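Local coordinates for protein Non-ribosomal peptide synthetase (Streptomyces halstedii, PDB 3WV4) that is a non-ribosomal peptide synthetase whose modelled fragment has the mixed alpha/beta architecture of the AMP-binding (ANL) enzyme superfamily, at residues E96-Q101 against P143-A148; Q81-W86 against D169-D174; L291-T296 against Q321-A326; P286-L291 against N314-L319. One frame throughout, in Å; residues are numbered along the deposited sequence.

Interaction 1 of 4, residues E96-Q101 against P143-A148; sequences ERIVVQ and PRLVIA
Val99 reaches Leu145 and Ile147 through its backbone N and O, pairing strand 97-101 with strand 145-148 as the inner two strands of a four-stranded parallel sheet. Their axes come within 4.7 Å and run 17° apart. Three bonds alternate between them in the parallel pattern: Val99 N to Leu145 O at 3.2 Å, Ile147 N to Val99 O at 2.7 Å, and Gln101 N to Ile147 O at 2.8 Å, the last with an N-H...O angle of 169°. Val99 O also meets the CA-H of Val146, so a second, softer contact shares that oxygen.

This is the tight, buried part. On one face Ile98 CG2 lies against Leu145 CD1 at 4.0 Å, the two side chains side by side and pointing the same way, with Val100 and Ile147 further along. On the other, the valine branch next to the backbone N, Val99 CG2, crosses Pro143 and touches its CG at 3.8 Å. Helices 131-141 and 151-160 pack against this second face.

Toward the start of both segments the pairing gives way to a looser, more solvent-accessible end. A backbone bond from Arg144 N to Arg97 O, 2.8 Å, still links the two segments, but beyond it only Glu96 and Arg144 meet, their flat groups turned 42° apart. Glu96 OE1 takes its hydrogen bond from Ala93 N, and Arg144 NH2 bonds to Gly91 O. What joins the pair is charge alone: Glu96 OE1 stands 3.2 Å from Arg144 NE, well out of the guanidinium plane, with no N-H aimed at it.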
loop_
_atom_site.group_PDB
_atom_site.type_symbol
_atom_site.label_atom_id
_atom_site.label_comp_id
_atom_site.label_asym_id
_atom_site.label_seq_id
_atom_site.Cartn_x
_atom_site.Cartn_y
_atom_site.Cartn_z
ATOM N N GLU A 96 -3.395 -11.577 -16.535
ATOM C CA GLU A 96 -3.544 -10.388 -17.386
ATOM C C GLU A 96 -3.672 -9.181 -16.491
ATOM O O GLU A 96 -4.095 -9.309 -15.331
ATOM C CB GLU A 96 -4.749 -10.533 -18.325
ATOM C CG GLU A 96 -4.598 -11.723 -19.290
ATOM C CD GLU A 96 -5.610 -11.710 -20.434
ATOM O OE1 GLU A 96 -6.836 -11.598 -20.167
ATOM O OE2 GLU A 96 -5.168 -11.797 -21.606
ATOM N N ARG A 97 -3.309 -8.014 -17.025
ATOM C CA ARG A 97 -3.309 -6.788 -16.262
ATOM C C ARG A 97 -4.553 -5.953 -16.537
ATOM O O ARG A 97 -5.108 -5.980 -17.651
ATOM C CB ARG A 97 -2.071 -5.919 -16.570
ATOM C CG ARG A 97 -0.731 -6.338 -15.954
ATOM C CD ARG A 97 -0.164 -7.604 -16.563
ATOM N NE ARG A 97 -0.002 -7.477 -18.020
ATOM C CZ ARG A 97 0.018 -8.495 -18.865
ATOM N NH1 ARG A 97 -0.073 -9.721 -18.414
ATOM N NH2 ARG A 97 0.167 -8.276 -20.170
ATOM N N ILE A 98 -4.955 -5.181 -15.520
ATOM C CA ILE A 98 -5.880 -4.079 -15.702
ATOM C C ILE A 98 -5.267 -2.836 -15.088
ATOM O O ILE A 98 -4.707 -2.885 -14.002
ATOM C CB ILE A 98 -7.265 -4.346 -15.111
ATOM C CG1 ILE A 98 -7.243 -4.461 -13.585
ATOM C CG2 ILE A 98 -7.829 -5.622 -15.711
ATOM C CD1 ILE A 98 -8.634 -4.647 -12.997
ATOM N N VAL A 99 -5.348 -1.744 -15.822
ATOM C CA VAL A 99 -4.922 -0.470 -15.344
ATOM C C VAL A 99 -6.093 0.331 -14.828
ATOM O O VAL A 99 -7.141 0.425 -15.491
ATOM C CB VAL A 99 -4.286 0.362 -16.477
ATOM C CG1 VAL A 99 -4.148 1.802 -16.034
ATOM C CG2 VAL A 99 -2.910 -0.182 -16.808
ATOM N N VAL A 100 -5.889 0.953 -13.677
ATOM C CA VAL A 100 -6.954 1.507 -12.906
ATOM C C VAL A 100 -6.487 2.863 -12.444
ATOM O O VAL A 100 -5.430 2.963 -11.787
ATOM C CB VAL A 100 -7.234 0.607 -11.675
ATOM C CG1 VAL A 100 -8.338 1.196 -10.846
ATOM C CG2 VAL A 100 -7.601 -0.798 -12.119
ATOM N N GLN A 101 -7.246 3.894 -12.806
ATOM C CA GLN A 101 -6.939 5.274 -12.428
ATOM C C GLN A 101 -8.121 5.874 -11.739
ATOM O O GLN A 101 -9.010 6.458 -12.366
ATOM C CB GLN A 101 -6.604 6.124 -13.648
ATOM C CG GLN A 101 -6.061 7.498 -13.274
ATOM C CD GLN A 101 -5.734 8.354 -14.478
ATOM O OE1 GLN A 101 -6.547 8.471 -15.387
ATOM N NE2 GLN A 101 -4.573 8.986 -14.473
ATOM N N PRO A 143 -2.032 -3.898 -20.539
ATOM C CA PRO A 143 -3.239 -4.494 -19.933
ATOM C C PRO A 143 -4.295 -4.919 -20.949
ATOM O O PRO A 143 -4.144 -4.714 -22.118
ATOM C CB PRO A 143 -3.796 -3.356 -19.109
ATOM C CG PRO A 143 -3.498 -2.170 -19.967
ATOM C CD PRO A 143 -2.158 -2.443 -20.620
ATOM N N ARG A 144 -5.370 -5.485 -20.439
ATOM C CA ARG A 144 -6.477 -5.957 -21.212
ATOM C C ARG A 144 -7.459 -4.793 -21.342
ATOM O O ARG A 144 -8.116 -4.631 -22.359
ATOM C CB ARG A 144 -7.054 -7.101 -20.401
ATOM C CG ARG A 144 -8.006 -7.995 -21.077
ATOM C CD ARG A 144 -7.362 -9.009 -21.998
ATOM N NE ARG A 144 -8.423 -9.961 -22.348
ATOM C CZ ARG A 144 -8.590 -10.480 -23.551
ATOM N NH1 ARG A 144 -7.753 -10.173 -24.538
ATOM N NH2 ARG A 144 -9.606 -11.306 -23.772
ATOM N N LEU A 145 -7.516 -3.938 -20.319
ATOM C CA LEU A 145 -8.472 -2.836 -20.257
ATOM C C LEU A 145 -8.085 -1.822 -19.211
ATOM O O LEU A 145 -7.083 -1.967 -18.513
ATOM C CB LEU A 145 -9.882 -3.330 -20.018
ATOM C CG LEU A 145 -10.190 -4.176 -18.782
ATOM C CD1 LEU A 145 -10.430 -3.290 -17.573
ATOM C CD2 LEU A 145 -11.432 -5.013 -19.056
ATOM N N VAL A 146 -8.818 -0.732 -19.203
ATOM C CA VAL A 146 -8.453 0.402 -18.414
ATOM C C VAL A 146 -9.686 0.925 -17.744
ATOM O O VAL A 146 -10.742 1.066 -18.393
ATOM C CB VAL A 146 -7.859 1.534 -19.279
ATOM C CG1 VAL A 146 -7.622 2.789 -18.449
ATOM C CG2 VAL A 146 -6.570 1.083 -19.966
ATOM N N ILE A 147 -9.567 1.239 -16.457
ATOM C CA ILE A 147 -10.691 1.802 -15.735
ATOM C C ILE A 147 -10.382 3.221 -15.322
ATOM O O ILE A 147 -9.353 3.466 -14.659
ATOM C CB ILE A 147 -11.027 0.930 -14.521
ATOM C CG1 ILE A 147 -11.525 -0.412 -15.037
ATOM C CG2 ILE A 147 -12.084 1.609 -13.656
ATOM C CD1 ILE A 147 -11.490 -1.502 -14.038
ATOM N N ALA A 148 -11.289 4.139 -15.657
ATOM C CA ALA A 148 -11.123 5.578 -15.425
ATOM C C ALA A 148 -12.148 6.062 -14.419
ATOM O O ALA A 148 -13.164 5.415 -14.178
ATOM C CB ALA A 148 -11.311 6.344 -16.746
#

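Interaction 2 of 4, residues Q81-W86 against D169-D174; sequences QAFSAW and DSLWAD
Leu171 of helix 168-180 fits against Trp86 and Phe83 of helix 73-89 where the short segments cross at 102°, their axes 10.4 Å apart. Its CG is turned between the backbone N and the carbonyl carbon (chi1 80°), which carries CD1 over one face of the Trp86 indole, 4.1 Å above the plane and displaced toward the rim. The same methyl, Leu171 CD1, also reaches the edge of the Phe83 ring at CE1, 4.1 Å away, so one leucine branch serves two aromatic groups in different ways. Leu171 CB meets Trp86 NE1 at 3.9 Å.

At the rim of the indole, Asp174 CB lies 4.1 Å from Trp86 CD1, its carboxylate nearly coplanar with the ring; the charge itself is engaged by Arg177. Trp172 starts from a CB that points away from helix 73-89, yet its chi1 of -147° brings CZ3 back to 4.5 Å from Phe83 CD1.

Tyr166 makes an edge-to-face contact with Trp86, and strand 145-148 of the parallel sheet packs on both the Trp86 and Phe83 rings. With no hydrogen bond between the segments, they are held here by buried apolar contact.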
loop_
_atom_site.group_PDB
_atom_site.type_symbol
_atom_site.label_atom_id
_atom_site.label_comp_id
_atom_site.label_asym_id
_atom_site.label_seq_id
_atom_site.Cartn_x
_atom_site.Cartn_y
_atom_site.Cartn_z
ATOM N N GLN A 81 -16.619 -9.706 -5.168
ATOM C CA GLN A 81 -17.121 -10.850 -5.977
ATOM C C GLN A 81 -17.811 -10.394 -7.251
ATOM O O GLN A 81 -17.556 -10.924 -8.349
ATOM C CB GLN A 81 -18.106 -11.666 -5.131
ATOM C CG GLN A 81 -17.385 -12.329 -3.979
ATOM C CD GLN A 81 -18.321 -13.081 -3.042
ATOM O OE1 GLN A 81 -19.526 -12.904 -3.078
ATOM N NE2 GLN A 81 -17.757 -13.931 -2.220
ATOM N N ALA A 82 -18.692 -9.395 -7.121
ATOM C CA ALA A 82 -19.397 -8.875 -8.288
ATOM C C ALA A 82 -18.412 -8.340 -9.306
ATOM O O ALA A 82 -18.526 -8.575 -10.528
ATOM C CB ALA A 82 -20.397 -7.809 -7.862
ATOM N N PHE A 83 -17.394 -7.638 -8.821
ATOM C CA PHE A 83 -16.398 -7.115 -9.746
ATOM C C PHE A 83 -15.612 -8.253 -10.409
ATOM O O PHE A 83 -15.296 -8.176 -11.598
ATOM C CB PHE A 83 -15.469 -6.077 -9.103
ATOM C CG PHE A 83 -14.526 -5.490 -10.087
ATOM C CD1 PHE A 83 -15.000 -4.596 -11.047
ATOM C CD2 PHE A 83 -13.254 -5.975 -10.191
ATOM C CE1 PHE A 83 -14.157 -4.115 -12.029
ATOM C CE2 PHE A 83 -12.395 -5.480 -11.145
ATOM C CZ PHE A 83 -12.839 -4.536 -12.077
ATOM N N SER A 84 -15.332 -9.339 -9.663
ATOM C CA SER A 84 -14.721 -10.504 -10.274
ATOM C C SER A 84 -15.616 -11.061 -11.443
ATOM O O SER A 84 -15.106 -11.427 -12.505
ATOM C CB SER A 84 -14.456 -11.591 -9.238
ATOM O OG SER A 84 -13.521 -11.174 -8.250
ATOM N N ALA A 85 -16.940 -11.112 -11.256
ATOM C CA ALA A 85 -17.822 -11.630 -12.308
ATOM C C ALA A 85 -17.784 -10.731 -13.511
ATOM O O ALA A 85 -17.849 -11.189 -14.625
ATOM C CB ALA A 85 -19.241 -11.740 -11.816
ATOM N N TRP A 86 -17.618 -9.436 -13.285
ATOM C CA TRP A 86 -17.444 -8.533 -14.378
ATOM C C TRP A 86 -16.174 -8.831 -15.139
ATOM O O TRP A 86 -16.161 -8.764 -16.359
ATOM C CB TRP A 86 -17.394 -7.106 -13.834
ATOM C CG TRP A 86 -17.401 -6.065 -14.835
ATOM C CD1 TRP A 86 -18.491 -5.469 -15.376
ATOM C CD2 TRP A 86 -16.257 -5.390 -15.360
ATOM N NE1 TRP A 86 -18.098 -4.480 -16.267
ATOM C CE2 TRP A 86 -16.735 -4.411 -16.289
ATOM C CE3 TRP A 86 -14.870 -5.552 -15.198
ATOM C CZ2 TRP A 86 -15.884 -3.575 -16.998
ATOM C CZ3 TRP A 86 -14.014 -4.703 -15.899
ATOM C CH2 TRP A 86 -14.520 -3.749 -16.814
ATOM N N ASP A 169 -18.391 4.681 -13.095
ATOM C CA ASP A 169 -19.848 4.794 -12.922
ATOM C C ASP A 169 -20.575 3.900 -13.875
ATOM O O ASP A 169 -21.404 3.094 -13.482
ATOM C CB ASP A 169 -20.258 6.212 -13.220
ATOM C CG ASP A 169 -19.412 7.221 -12.439
ATOM O OD1 ASP A 169 -19.609 7.302 -11.192
ATOM O OD2 ASP A 169 -18.506 7.873 -13.073
ATOM N N SER A 170 -20.280 4.030 -15.152
ATOM C CA SER A 170 -21.001 3.248 -16.095
ATOM C C SER A 170 -20.864 1.777 -15.690
ATOM O O SER A 170 -21.880 1.069 -15.497
ATOM C CB SER A 170 -20.546 3.554 -17.529
ATOM O OG SER A 170 -19.594 2.617 -17.989
ATOM N N LEU A 171 -19.630 1.297 -15.543
ATOM C CA LEU A 171 -19.474 -0.141 -15.272
ATOM C C LEU A 171 -19.992 -0.552 -13.909
ATOM O O LEU A 171 -20.319 -1.706 -13.714
ATOM C CB LEU A 171 -18.057 -0.658 -15.417
ATOM C CG LEU A 171 -17.094 -0.414 -14.241
ATOM C CD1 LEU A 171 -17.120 -1.584 -13.253
ATOM C CD2 LEU A 171 -15.686 -0.194 -14.752
ATOM N N TRP A 172 -20.069 0.364 -12.959
ATOM C CA TRP A 172 -20.626 0.031 -11.663
ATOM C C TRP A 172 -22.090 -0.379 -11.759
ATOM O O TRP A 172 -22.523 -1.182 -10.975
ATOM C CB TRP A 172 -20.422 1.140 -10.607
ATOM C CG TRP A 172 -20.255 0.542 -9.222
ATOM C CD1 TRP A 172 -21.134 0.615 -8.179
ATOM C CD2 TRP A 172 -19.147 -0.254 -8.767
ATOM N NE1 TRP A 172 -20.638 -0.090 -7.110
ATOM C CE2 TRP A 172 -19.430 -0.646 -7.452
ATOM C CE3 TRP A 172 -17.958 -0.698 -9.361
ATOM C CZ2 TRP A 172 -18.562 -1.444 -6.712
ATOM C CZ3 TRP A 172 -17.079 -1.480 -8.618
ATOM C CH2 TRP A 172 -17.390 -1.856 -7.319
ATOM N N ALA A 173 -22.843 0.156 -12.731
ATOM C CA ALA A 173 -24.235 -0.291 -12.891
ATOM C C ALA A 173 -24.299 -1.801 -13.048
ATOM O O ALA A 173 -25.123 -2.474 -12.417
ATOM C CB ALA A 173 -24.897 0.396 -14.103
ATOM N N ASP A 174 -23.439 -2.328 -13.909
ATOM C CA ASP A 174 -23.354 -3.769 -14.121
ATOM C C ASP A 174 -22.918 -4.504 -12.890
ATOM O O ASP A 174 -23.442 -5.568 -12.608
ATOM C CB ASP A 174 -22.370 -4.082 -15.266
ATOM C CG ASP A 174 -22.864 -3.541 -16.599
ATOM O OD1 ASP A 174 -24.120 -3.424 -16.762
ATOM O OD2 ASP A 174 -22.000 -3.219 -17.455
#

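Interaction 3 of 4, residues L291-T296 against Q321-A326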
loop_
_atom_site.group_PDB
_atom_site.type_symbol
_atom_site.label_atom_id
_atom_site.label_comp_id
_atom_site.label_asym_id
_atom_site.label_seq_id
_atom_site.Cartn_x
_atom_site.Cartn_y
_atom_site.Cartn_z
ATOM N N LEU A 291 2.054 16.504 5.356
ATOM C CA LEU A 291 0.807 16.319 6.111
ATOM C C LEU A 291 0.933 16.514 7.641
ATOM O O LEU A 291 0.026 17.046 8.289
ATOM C CB LEU A 291 0.226 14.934 5.826
ATOM C CG LEU A 291 -1.172 14.631 6.361
ATOM C CD1 LEU A 291 -2.160 15.715 5.994
ATOM C CD2 LEU A 291 -1.669 13.271 5.840
ATOM N N ALA A 292 2.033 16.064 8.229
ATOM C CA ALA A 292 2.228 16.266 9.679
ATOM C C ALA A 292 2.308 17.779 10.098
ATOM O O ALA A 292 1.666 18.187 11.079
ATOM C CB ALA A 292 3.455 15.530 10.120
ATOM N N SER A 293 3.099 18.583 9.369
ATOM C CA SER A 293 3.228 20.033 9.633
ATOM C C SER A 293 1.888 20.729 9.492
ATOM O O SER A 293 1.512 21.519 10.339
ATOM C CB SER A 293 4.162 20.717 8.644
ATOM O OG SER A 293 5.230 19.887 8.329
ATOM N N MET A 294 1.165 20.412 8.444
ATOM C CA MET A 294 -0.182 20.957 8.261
ATOM C C MET A 294 -1.060 20.621 9.480
ATOM O O MET A 294 -1.793 21.485 9.977
ATOM C CB MET A 294 -0.814 20.393 6.999
ATOM C CG MET A 294 -2.008 21.162 6.431
ATOM S SD MET A 294 -3.053 20.201 5.271
ATOM C CE MET A 294 -1.847 19.335 4.238
ATOM N N LEU A 295 -0.992 19.366 9.947
ATOM C CA LEU A 295 -1.758 18.956 11.116
ATOM C C LEU A 295 -1.379 19.714 12.416
ATOM O O LEU A 295 -2.235 20.062 13.210
ATOM C CB LEU A 295 -1.644 17.435 11.355
ATOM C CG LEU A 295 -2.547 16.821 12.476
ATOM C CD1 LEU A 295 -3.958 17.393 12.498
ATOM C CD2 LEU A 295 -2.656 15.296 12.479
ATOM N N THR A 296 -0.104 19.954 12.638
ATOM C CA THR A 296 0.331 20.673 13.840
ATOM C C THR A 296 -0.056 22.177 13.773
ATOM O O THR A 296 -0.486 22.760 14.769
ATOM C CB THR A 296 1.833 20.539 14.004
ATOM O OG1 THR A 296 2.465 20.967 12.796
ATOM C CG2 THR A 296 2.218 19.057 14.289
ATOM N N GLN A 321 12.617 16.997 14.104
ATOM C CA GLN A 321 12.337 16.920 15.532
ATOM C C GLN A 321 11.160 17.805 15.894
ATOM O O GLN A 321 10.307 17.411 16.681
ATOM C CB GLN A 321 13.527 17.312 16.378
ATOM C CG GLN A 321 13.391 16.930 17.850
ATOM C CD GLN A 321 13.132 15.443 18.017
ATOM O OE1 GLN A 321 13.688 14.627 17.288
ATOM N NE2 GLN A 321 12.234 15.086 18.918
ATOM N N VAL A 322 11.125 18.985 15.299
ATOM C CA VAL A 322 10.133 19.985 15.669
ATOM C C VAL A 322 8.714 19.535 15.384
ATOM O O VAL A 322 7.821 19.875 16.140
ATOM C CB VAL A 322 10.327 21.320 14.969
ATOM C CG1 VAL A 322 10.812 22.351 15.963
ATOM C CG2 VAL A 322 11.290 21.187 13.799
ATOM N N THR A 323 8.523 18.839 14.267
ATOM C CA THR A 323 7.223 18.305 13.935
ATOM C C THR A 323 6.869 17.201 14.927
ATOM O O THR A 323 5.757 17.140 15.410
ATOM C CB THR A 323 7.188 17.769 12.502
ATOM O OG1 THR A 323 7.536 18.812 11.611
ATOM C CG2 THR A 323 5.792 17.248 12.139
ATOM N N ILE A 324 7.851 16.367 15.248
ATOM C CA ILE A 324 7.641 15.281 16.179
ATOM C C ILE A 324 7.116 15.825 17.485
ATOM O O ILE A 324 6.110 15.348 17.998
ATOM C CB ILE A 324 8.927 14.465 16.419
ATOM C CG1 ILE A 324 9.382 13.803 15.106
ATOM C CG2 ILE A 324 8.698 13.389 17.477
ATOM C CD1 ILE A 324 10.836 13.324 15.175
ATOM N N ASP A 325 7.782 16.854 17.986
ATOM C CA ASP A 325 7.471 17.452 19.266
ATOM C C ASP A 325 6.075 18.034 19.224
ATOM O O ASP A 325 5.288 17.862 20.172
ATOM C CB ASP A 325 8.484 18.544 19.630
ATOM C CG ASP A 325 9.898 17.995 19.953
ATOM O OD1 ASP A 325 10.076 16.769 20.216
ATOM O OD2 ASP A 325 10.858 18.817 19.903
ATOM N N ALA A 326 5.750 18.685 18.113
ATOM C CA ALA A 326 4.480 19.368 18.000
ATOM C C ALA A 326 3.331 18.358 17.999
ATOM O O ALA A 326 2.262 18.615 18.538
ATOM C CB ALA A 326 4.467 20.170 16.741
#
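No flat group enters the contact of Ala292 and Thr296 with Thr323 and Ala326: the two flat side chains of the segments, the Gln321 amide and the Asp325 carboxylate, meet each other within helix 321-330. Gln321 NE2 donates to Asp325 OD1 at 3.0 Å, one turn on, meeting it from above the carboxylate plane, 37° out of it.

The interface is made of methyl groups. Thr323 CG2 touches Ala292 CB at 3.5 Å, and Thr296 CG2 touches Ala326 CB at the same distance, two close contacts about a turn apart along each helix. They lie between segment axes that approach to 9.6 Å and cross at 47°. Thr323 owes its contact to a chi1 of -58°, which leaves OG1 beside the backbone N and places CG2 opposite that nitrogen, against Ala292.

Thr296 turns its hydroxyl back to its own helix: OG1 donates to Ser293 O at 2.7 Å, while Thr297 OG1 uses the same carbonyl. Ser293 OG is bonded to Pro289 O, and stands 4.2 Å from Thr323 OG1, too far for a hydrogen bond.

The contact lies at the surface and joins helices 289-300 and 321-330, which follow the neighbouring parallel strands 284-287 and 311-314 respectively. With the Ser293 and Thr296 hydroxyls bonded inside helix 289-300 and no hydrogen bond bridging the segments, the two helices adhere here by small apolar groups in close contact.

Interaction 4 of 4, residues P286-L291 against N314-L319; sequences PIVPSL and NSAAAL
Asn314 and Pro289 stand at about a right angle, and Asn314 also crosses Ile287 squarely; Asn314 OD1 touches Ile287, Val288 and Pro289 in turn. With its CG opposite the backbone N (chi1 -175°), Asn314 projects OD1 between the other segment's CH groups: 3.4 Å from Pro289 CD and 3.4 Å from Val288 CA. The same oxygen comes within 3.2 Å of Ile287 O; both are acceptors, so that approach contributes no bond. Ile287 O instead receives the CA-H of Asn314 in a nearly straight CA-H...O contact.

The nitrogen end of the amide is used within its own loop. Asn314 ND2 donates to Ala317 O at 2.7 Å, with the oxygen in the amide plane, which fixes the rotation of the group and leaves OD1 turned to Pro289. The loop bends sharply between: Ala317 N bonds to Ser315 O across Ala316, whose phi of 70° and psi of -64° define a classic gamma turn. Pro289 CG rests 3.4 Å from Ala318 O.

Apolar groups lie around the amide. Val288 CG2 meets Ala316 CB at 3.7 Å. Leu319 splits its branches, CD1 against Pro289 CA and CD2 at 4.0 Å from Ile287 CD1, the two side chains crossing at about a right angle.

Strand 284-287, helix 289-300, N-capped by Val288, and strand 311-314 form a beta-alpha-beta unit, and the contact lies at the C-terminal ends of its two parallel strands. The 314-319 loop leads on to helix 321-330; strand 335-340 touches Leu319 and Ser315, and helix 246-258 packs on Pro286.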
loop_
_atom_site.group_PDB
_atom_site.type_symbol
_atom_site.label_atom_id
_atom_site.label_comp_id
_atom_site.label_asym_id
_atom_site.label_seq_id
_atom_site.Cartn_x
_atom_site.Cartn_y
_atom_site.Cartn_z
ATOM N N PRO A 286 -1.640 7.302 8.966
ATOM C CA PRO A 286 -0.326 7.349 8.299
ATOM C C PRO A 286 -0.076 8.782 7.849
ATOM O O PRO A 286 -1.025 9.471 7.459
ATOM C CB PRO A 286 -0.482 6.367 7.110
ATOM C CG PRO A 286 -1.954 6.170 6.953
ATOM C CD PRO A 286 -2.587 6.396 8.297
ATOM N N ILE A 287 1.164 9.233 7.923
ATOM C CA ILE A 287 1.497 10.595 7.522
ATOM C C ILE A 287 2.789 10.653 6.698
ATOM O O ILE A 287 3.543 9.678 6.605
ATOM C CB ILE A 287 1.744 11.507 8.761
ATOM C CG1 ILE A 287 2.855 10.901 9.625
ATOM C CG2 ILE A 287 0.470 11.682 9.570
ATOM C CD1 ILE A 287 3.446 11.883 10.609
ATOM N N VAL A 288 3.026 11.852 6.177
ATOM C CA VAL A 288 4.226 12.269 5.479
ATOM C C VAL A 288 4.580 13.648 6.078
ATOM O O VAL A 288 3.694 14.318 6.638
ATOM C CB VAL A 288 3.859 12.327 3.971
ATOM C CG1 VAL A 288 4.850 13.107 3.145
ATOM C CG2 VAL A 288 3.686 10.937 3.409
ATOM N N PRO A 289 5.881 14.061 6.049
ATOM C CA PRO A 289 6.218 15.336 6.706
ATOM C C PRO A 289 5.253 16.483 6.398
ATOM O O PRO A 289 4.838 17.215 7.328
ATOM C CB PRO A 289 7.616 15.625 6.191
ATOM C CG PRO A 289 8.217 14.251 6.096
ATOM C CD PRO A 289 7.098 13.381 5.572
ATOM N N SER A 290 4.887 16.615 5.120
ATOM C CA SER A 290 4.069 17.731 4.695
ATOM C C SER A 290 2.699 17.661 5.373
ATOM O O SER A 290 2.277 18.631 5.976
ATOM C CB SER A 290 3.989 17.853 3.177
ATOM O OG SER A 290 3.127 16.850 2.653
ATOM N N LEU A 291 2.054 16.504 5.356
ATOM C CA LEU A 291 0.807 16.319 6.111
ATOM C C LEU A 291 0.933 16.514 7.641
ATOM O O LEU A 291 0.026 17.046 8.289
ATOM C CB LEU A 291 0.226 14.934 5.826
ATOM C CG LEU A 291 -1.172 14.631 6.361
ATOM C CD1 LEU A 291 -2.160 15.715 5.994
ATOM C CD2 LEU A 291 -1.669 13.271 5.840
ATOM N N ASN A 314 5.095 7.218 9.766
ATOM C CA ASN A 314 5.723 8.014 8.770
ATOM C C ASN A 314 6.626 7.118 7.966
ATOM O O ASN A 314 7.547 6.481 8.511
ATOM C CB ASN A 314 6.538 9.140 9.396
ATOM C CG ASN A 314 7.110 10.085 8.340
ATOM O OD1 ASN A 314 6.365 10.771 7.650
ATOM N ND2 ASN A 314 8.409 10.134 8.230
ATOM N N SER A 315 6.324 7.049 6.669
ATOM C CA SER A 315 7.247 6.496 5.699
ATOM C C SER A 315 7.666 7.726 4.867
ATOM O O SER A 315 7.726 8.850 5.390
ATOM C CB SER A 315 6.611 5.301 4.899
ATOM O OG SER A 315 5.275 5.530 4.459
ATOM N N ALA A 316 7.981 7.535 3.601
ATOM C CA ALA A 316 8.276 8.668 2.724
ATOM C C ALA A 316 9.599 9.382 3.032
ATOM O O ALA A 316 10.471 9.382 2.164
ATOM C CB ALA A 316 7.121 9.674 2.700
ATOM N N ALA A 317 9.760 9.998 4.211
ATOM C CA ALA A 317 10.946 10.864 4.491
ATOM C C ALA A 317 11.072 11.324 5.928
ATOM O O ALA A 317 10.107 11.400 6.634
ATOM C CB ALA A 317 10.931 12.095 3.589
ATOM N N ALA A 318 12.280 11.651 6.331
ATOM C CA ALA A 318 12.596 12.062 7.669
ATOM C C ALA A 318 11.618 13.085 8.223
ATOM O O ALA A 318 11.292 14.098 7.598
ATOM C CB ALA A 318 14.022 12.622 7.712
ATOM N N LEU A 319 11.146 12.801 9.417
ATOM C CA LEU A 319 10.258 13.678 10.128
ATOM C C LEU A 319 11.148 14.460 11.081
ATOM O O LEU A 319 11.887 13.848 11.847
ATOM C CB LEU A 319 9.257 12.808 10.886
ATOM C CG LEU A 319 7.936 13.439 11.342
ATOM C CD1 LEU A 319 7.138 13.988 10.164
ATOM C CD2 LEU A 319 7.140 12.367 12.067
#

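In the fold
The contacts form two clusters on opposite sides of the chain's centre. Interactions 1 and 2 lie 14 Å apart between centres and touch: Phe83 and Leu171 meet Ile147, and Trp86 meets Leu145, so helices 73-89 and 168-180 pack on one face of the parallel sheet. Along the chain interaction 1 is nested inside the loop closed by interaction 2. Interactions 3 and 4 follow later, 10 Å apart between centres; they interleave, share Leu291 and both use helix 289-300, joined through Ala292, Ile287 and Leu319. About 38 Å separates the centres of interactions 1 and 3, so the two clusters belong to separate regions of one AMP-binding family fold.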